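Local coordinates for heat shock protein, putative (PDB 1Y6Z) that is the middle domain of a putative heat shock protein of the Hsp90 family and probably serves ATP-dependent protein folding as part of the whole chaperone, at residues B[48-53]-B[98-103]; B[71-76]-B[84-89]. One frame throughout, in Å; residues are numbered along the deposited sequence.

Contact 1. Residues B[48-53]-B[98-103]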
loop_
_atom_site.group_PDB
_atom_site.type_symbol
_atom_site.label_atom_id
_atom_site.label_comp_id
_atom_site.label_asym_id
_atom_site.label_seq_id
_atom_site.Cartn_x
_atom_site.Cartn_y
_atom_site.Cartn_z
ATOM N N ASN B 48 8.810 18.203 -7.582
ATOM C CA ASN B 48 8.988 18.161 -6.130
ATOM C C ASN B 48 7.634 18.375 -5.476
ATOM O O ASN B 48 6.800 19.066 -6.022
ATOM C CB ASN B 48 9.875 19.311 -5.691
ATOM C CG ASN B 48 11.155 19.388 -6.463
ATOM O OD1 ASN B 48 12.084 18.601 -6.235
ATOM N ND2 ASN B 48 11.247 20.380 -7.359
ATOM N N SER B 49 7.393 17.790 -4.302
ATOM C CA SER B 49 6.134 18.079 -3.647
ATOM C C SER B 49 6.340 18.047 -2.153
ATOM O O SER B 49 7.177 17.316 -1.662
ATOM C CB SER B 49 5.006 17.132 -4.057
ATOM O OG SER B 49 3.710 17.552 -3.590
ATOM N N ILE B 50 5.645 18.930 -1.458
ATOM C CA ILE B 50 5.556 18.777 0.010
ATOM C C ILE B 50 4.065 18.837 0.260
ATOM O O ILE B 50 3.421 19.783 -0.211
ATOM C CB ILE B 50 6.256 19.907 0.828
ATOM C CG1 ILE B 50 7.693 20.155 0.361
ATOM C CG2 ILE B 50 6.174 19.536 2.356
ATOM C CD1 ILE B 50 8.414 21.303 1.083
ATOM N N LEU B 51 3.516 17.856 0.991
ATOM C CA LEU B 51 2.105 17.762 1.185
ATOM C C LEU B 51 1.922 17.742 2.707
ATOM O O LEU B 51 2.679 17.111 3.368
ATOM C CB LEU B 51 1.625 16.421 0.630
ATOM C CG LEU B 51 1.661 16.232 -0.918
ATOM C CD1 LEU B 51 1.042 14.773 -1.162
ATOM C CD2 LEU B 51 0.817 17.282 -1.560
ATOM N N TYR B 52 0.950 18.489 3.219
ATOM C CA TYR B 52 0.686 18.639 4.649
ATOM C C TYR B 52 -0.777 18.248 4.914
ATOM O O TYR B 52 -1.672 18.602 4.168
ATOM C CB TYR B 52 0.801 20.098 5.038
ATOM C CG TYR B 52 2.231 20.657 4.976
ATOM C CD1 TYR B 52 2.714 21.247 3.819
ATOM C CD2 TYR B 52 3.055 20.587 6.103
ATOM C CE1 TYR B 52 4.027 21.797 3.754
ATOM C CE2 TYR B 52 4.340 21.095 6.049
ATOM C CZ TYR B 52 4.823 21.700 4.878
ATOM O OH TYR B 52 6.102 22.268 4.873
ATOM N N ILE B 53 -1.003 17.588 6.037
ATOM C CA ILE B 53 -2.300 17.434 6.636
ATOM C C ILE B 53 -2.387 18.535 7.662
ATOM O O ILE B 53 -1.546 18.607 8.593
ATOM C CB ILE B 53 -2.439 16.073 7.308
ATOM C CG1 ILE B 53 -2.384 14.987 6.233
ATOM C CG2 ILE B 53 -3.770 15.970 8.112
ATOM C CD1 ILE B 53 -2.495 13.596 6.853
ATOM N N ARG B 98 -3.005 20.577 2.163
ATOM C CA ARG B 98 -2.369 21.816 1.751
ATOM C C ARG B 98 -0.955 21.422 1.331
ATOM O O ARG B 98 -0.320 20.573 1.961
ATOM C CB ARG B 98 -2.358 22.835 2.898
ATOM C CG ARG B 98 -3.746 23.273 3.349
ATOM C CD ARG B 98 -4.355 24.075 2.243
ATOM N NE ARG B 98 -5.707 24.613 2.458
ATOM C CZ ARG B 98 -6.823 24.036 2.020
ATOM N NH1 ARG B 98 -6.785 22.848 1.454
ATOM N NH2 ARG B 98 -8.002 24.622 2.218
ATOM N N GLY B 99 -0.415 22.035 0.286
ATOM C CA GLY B 99 0.888 21.594 -0.181
ATOM C C GLY B 99 1.348 22.337 -1.432
ATOM O O GLY B 99 0.681 23.268 -1.906
ATOM N N ILE B 100 2.505 21.918 -1.931
ATOM C CA ILE B 100 3.060 22.532 -3.097
ATOM C C ILE B 100 3.435 21.444 -4.081
ATOM O O ILE B 100 3.805 20.332 -3.694
ATOM C CB ILE B 100 4.264 23.510 -2.761
ATOM C CG1 ILE B 100 5.554 22.750 -2.474
ATOM C CG2 ILE B 100 3.902 24.530 -1.564
ATOM C CD1 ILE B 100 6.405 22.406 -3.757
ATOM N N VAL B 101 3.372 21.778 -5.360
ATOM C CA VAL B 101 4.007 20.957 -6.395
ATOM C C VAL B 101 4.877 21.901 -7.243
ATOM O O VAL B 101 4.386 22.945 -7.688
ATOM C CB VAL B 101 2.961 20.318 -7.331
ATOM C CG1 VAL B 101 3.691 19.498 -8.455
ATOM C CG2 VAL B 101 1.994 19.443 -6.573
ATOM N N ASP B 102 6.147 21.565 -7.430
ATOM C CA ASP B 102 6.966 22.318 -8.395
ATOM C C ASP B 102 7.399 21.400 -9.509
ATOM O O ASP B 102 8.204 20.496 -9.283
ATOM C CB ASP B 102 8.187 22.904 -7.727
ATOM C CG ASP B 102 8.960 23.877 -8.635
ATOM O OD1 ASP B 102 9.906 24.490 -8.134
ATOM O OD2 ASP B 102 8.616 24.051 -9.812
ATOM N N SER B 103 6.853 21.667 -10.693
ATOM C CA SER B 103 7.073 20.905 -11.915
ATOM C C SER B 103 8.153 21.528 -12.807
ATOM O O SER B 103 8.274 22.746 -12.904
ATOM C CB SER B 103 5.763 20.835 -12.702
ATOM O OG SER B 103 5.776 19.743 -13.604
#
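Six backbone hydrogen bonds join Asn48, Ile50 and Tyr52 to Asp102, Ile100 and Arg98, two for each pair, and a seventh bond comes from a side chain. Ser49 has its hydroxyl trans to the main-chain nitrogen (chi1 -170°), which points it across to the neighbouring strand, where OG donates to Ile100 O at 2.8 Å. The same oxygen accepts a longer bond from Ile50 N, 3.2 Å away, and is thus gripped by two donors. At the Tyr52 end of the ladder Tyr52 N reaches Arg98 O at 2.7 Å, approaching in line with the C=O bond (C=O...N 174°), although the bond is bent at the hydrogen (N-H...O 149°); this carbonyl oxygen also lies in the plane of the Tyr52 ring, at its edge. The charged ends turn elsewhere: Arg98 forms a salt bridge with Glu60, and Asp102 accepts from Trp7 NE1 and from Arg79 N.

Packing differs on the two faces. Ile50 and Ile100 meet loosely through their CG1 atoms, 4.4 Å apart, on the face that also carries Tyr52 and is covered by helix 16-27. Ser49, Leu51 and Val101 occupy the opposite face, where Leu51 and Val101 rest on Ile128 of helix 121-141. Leu51 lies across from Gly99, with a CA-CA distance of 4.2 Å. These are neighbouring antiparallel strands inside the mixed sheet of an Hsp90 middle domain, packed between helices in an alpha/beta/alpha layering.

Contact 2. Residues B[71-76]-B[84-89]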
loop_
_atom_site.group_PDB
_atom_site.type_symbol
_atom_site.label_atom_id
_atom_site.label_comp_id
_atom_site.label_asym_id
_atom_site.label_seq_id
_atom_site.Cartn_x
_atom_site.Cartn_y
_atom_site.Cartn_z
ATOM N N ARG B 71 -8.768 25.345 -3.481
ATOM C CA ARG B 71 -7.466 26.012 -3.389
ATOM C C ARG B 71 -6.322 25.045 -3.053
ATOM O O ARG B 71 -5.802 24.354 -3.944
ATOM C CB ARG B 71 -7.521 27.164 -2.357
ATOM C CG ARG B 71 -8.475 28.324 -2.707
ATOM C CD ARG B 71 -8.153 28.944 -4.070
ATOM N NE ARG B 71 -8.958 30.139 -4.320
ATOM C CZ ARG B 71 -8.605 31.156 -5.112
ATOM N NH1 ARG B 71 -7.442 31.148 -5.761
ATOM N NH2 ARG B 71 -9.431 32.189 -5.266
ATOM N N GLY B 72 -5.906 25.073 -1.790
ATOM C CA GLY B 72 -5.140 24.016 -1.138
ATOM C C GLY B 72 -3.754 23.722 -1.605
ATOM O O GLY B 72 -2.796 23.832 -0.839
ATOM N N ILE B 73 -3.637 23.265 -2.843
ATOM C CA ILE B 73 -2.344 22.956 -3.406
ATOM C C ILE B 73 -1.860 24.025 -4.406
ATOM O O ILE B 73 -2.546 24.368 -5.382
ATOM C CB ILE B 73 -2.331 21.554 -4.009
ATOM C CG1 ILE B 73 -2.722 20.520 -2.911
ATOM C CG2 ILE B 73 -1.002 21.247 -4.580
ATOM C CD1 ILE B 73 -2.564 19.096 -3.390
ATOM N N ARG B 74 -0.691 24.556 -4.114
ATOM C CA ARG B 74 -0.067 25.631 -4.912
ATOM C C ARG B 74 0.858 25.004 -5.969
ATOM O O ARG B 74 1.778 24.249 -5.627
ATOM C CB ARG B 74 0.765 26.512 -3.999
ATOM C CG ARG B 74 -0.050 27.266 -2.949
ATOM C CD ARG B 74 0.907 27.895 -2.007
ATOM N NE ARG B 74 1.747 28.872 -2.700
ATOM C CZ ARG B 74 1.417 30.162 -2.823
ATOM N NH1 ARG B 74 0.280 30.614 -2.314
ATOM N NH2 ARG B 74 2.226 31.006 -3.447
ATOM N N LEU B 75 0.584 25.303 -7.235
ATOM C CA LEU B 75 1.416 24.884 -8.309
ATOM C C LEU B 75 2.524 25.926 -8.631
ATOM O O LEU B 75 2.262 27.133 -8.782
ATOM C CB LEU B 75 0.602 24.618 -9.566
ATOM C CG LEU B 75 1.516 24.448 -10.800
ATOM C CD1 LEU B 75 2.093 23.045 -10.940
ATOM C CD2 LEU B 75 0.798 24.864 -12.094
ATOM N N TYR B 76 3.742 25.422 -8.766
ATOM C CA TYR B 76 4.883 26.200 -9.205
ATOM C C TYR B 76 5.335 25.489 -10.493
ATOM O O TYR B 76 5.190 24.257 -10.635
ATOM C CB TYR B 76 5.991 26.211 -8.138
ATOM C CG TYR B 76 5.646 26.927 -6.825
ATOM C CD1 TYR B 76 4.892 26.279 -5.858
ATOM C CD2 TYR B 76 6.049 28.263 -6.570
ATOM C CE1 TYR B 76 4.560 26.863 -4.699
ATOM C CE2 TYR B 76 5.707 28.894 -5.360
ATOM C CZ TYR B 76 4.960 28.157 -4.426
ATOM O OH TYR B 76 4.575 28.663 -3.209
ATOM N N ASP B 84 -2.977 28.669 -6.936
ATOM C CA ASP B 84 -3.301 27.745 -5.852
ATOM C C ASP B 84 -4.581 26.898 -6.060
ATOM O O ASP B 84 -5.340 26.623 -5.121
ATOM C CB ASP B 84 -3.286 28.480 -4.507
ATOM C CG ASP B 84 -4.351 29.581 -4.403
ATOM O OD1 ASP B 84 -5.245 29.724 -5.296
ATOM O OD2 ASP B 84 -4.296 30.294 -3.363
ATOM N N LYS B 85 -4.809 26.475 -7.297
ATOM C CA LYS B 85 -6.010 25.731 -7.645
ATOM C C LYS B 85 -5.695 24.364 -8.220
ATOM O O LYS B 85 -6.519 23.748 -8.916
ATOM C CB LYS B 85 -6.873 26.545 -8.628
ATOM C CG LYS B 85 -7.263 27.896 -8.073
ATOM C CD LYS B 85 -7.779 28.830 -9.144
ATOM C CE LYS B 85 -8.601 29.913 -8.505
ATOM N NZ LYS B 85 -9.397 29.334 -7.366
ATOM N N PHE B 86 -4.511 23.863 -7.900
ATOM C CA PHE B 86 -4.098 22.580 -8.428
ATOM C C PHE B 86 -4.955 21.400 -7.897
ATOM O O PHE B 86 -5.031 20.337 -8.528
ATOM C CB PHE B 86 -2.626 22.360 -8.136
ATOM C CG PHE B 86 -2.082 21.196 -8.829
ATOM C CD1 PHE B 86 -1.805 21.261 -10.192
ATOM C CD2 PHE B 86 -1.921 19.978 -8.154
ATOM C CE1 PHE B 86 -1.315 20.148 -10.851
ATOM C CE2 PHE B 86 -1.439 18.850 -8.826
ATOM C CZ PHE B 86 -1.128 18.943 -10.165
ATOM N N SER B 87 -5.571 21.605 -6.729
ATOM C CA SER B 87 -6.460 20.640 -6.103
ATOM C C SER B 87 -7.761 20.310 -6.882
ATOM O O SER B 87 -8.403 19.279 -6.612
ATOM C CB SER B 87 -6.833 21.128 -4.704
ATOM O OG SER B 87 -5.721 21.035 -3.835
ATOM N N GLU B 88 -8.145 21.184 -7.819
ATOM C CA GLU B 88 -9.310 20.968 -8.713
ATOM C C GLU B 88 -9.184 19.729 -9.621
ATOM O O GLU B 88 -10.174 19.245 -10.187
ATOM C CB GLU B 88 -9.496 22.156 -9.638
ATOM C CG GLU B 88 -10.109 23.375 -9.044
ATOM C CD GLU B 88 -10.421 24.404 -10.134
ATOM O OE1 GLU B 88 -11.201 24.062 -11.064
ATOM O OE2 GLU B 88 -9.878 25.537 -10.062
ATOM N N SER B 89 -7.962 19.248 -9.785
ATOM C CA SER B 89 -7.743 18.058 -10.571
ATOM C C SER B 89 -7.516 16.775 -9.723
ATOM O O SER B 89 -7.474 15.656 -10.278
ATOM C CB SER B 89 -6.607 18.318 -11.576
ATOM O OG SER B 89 -5.412 18.669 -10.896
#
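Asp84 holds its carboxylate between its own backbone N and carbonyl carbon (chi1 63°), while Arg71 bends at its second torsion (chi2 -57°), and together these turns bring the two charged groups into contact. Arg71 NH1 donates to Asp84 OD1 at 2.7 Å, in a salt bridge that uses the syn lone pair of the oxygen. The acceptor sits at the edge of the guanidinium, near its plane, but the two flat groups stand 80° apart, which fits a link through one N-H rather than a two-pronged pair. Lys85 runs alongside Arg71 and sets NZ above the centre of the guanidinium face, 3.1 Å from Arg71 NH1. Arg71 and Lys85 gather beside the carboxylates of Asp84 and Glu69, the latter pairing with Arg71 NH2, and these acids probably balance the local positive charge.

Next to this group the main chains are joined directly: Phe86 N donates to Ile73 O at 3.2 Å. A weak side-chain-to-backbone bond adds to it, Ser87 OG accepting from Ile73 N while touching Ile73 CG1. The Phe86 side chain slants across Ile73, with CD2 3.9 Å from Ile73 CG2, while CD1 lies 4.2 Å from Leu75 CB. Ser89 OG bonds to Phe86 O and stands over one face of the ring.

The short 3-10 turn 86-88 thus folds back beside strand 73-77 after the chain has passed through strand 80-83. Phe86 reaches on to Val101 of strand 98-103 and to Leu121, Asn125 and Ile128 of helix 121-141.

In the fold
Contacts 1 and 2 share one mixed sheet, their centres about 9 Å apart. Strand 98-103 connects them: it runs antiparallel to 47-53 along one edge and parallel to 73-77 along the other. On that second edge Gly99 O probably accepts from Arg74 N (2.9 Å), and Val101 O from Tyr76 N (2.8 Å). Arg98 NH1 also packs against Gly72 CA at 3.3 Å. In sequence, both segments of contact 2 fall between the strands paired in contact 1, so the later strand 98-103 is inserted between two earlier ones. Helix 121-141 lies against residues of both contacts and so ties them to the same helical layer.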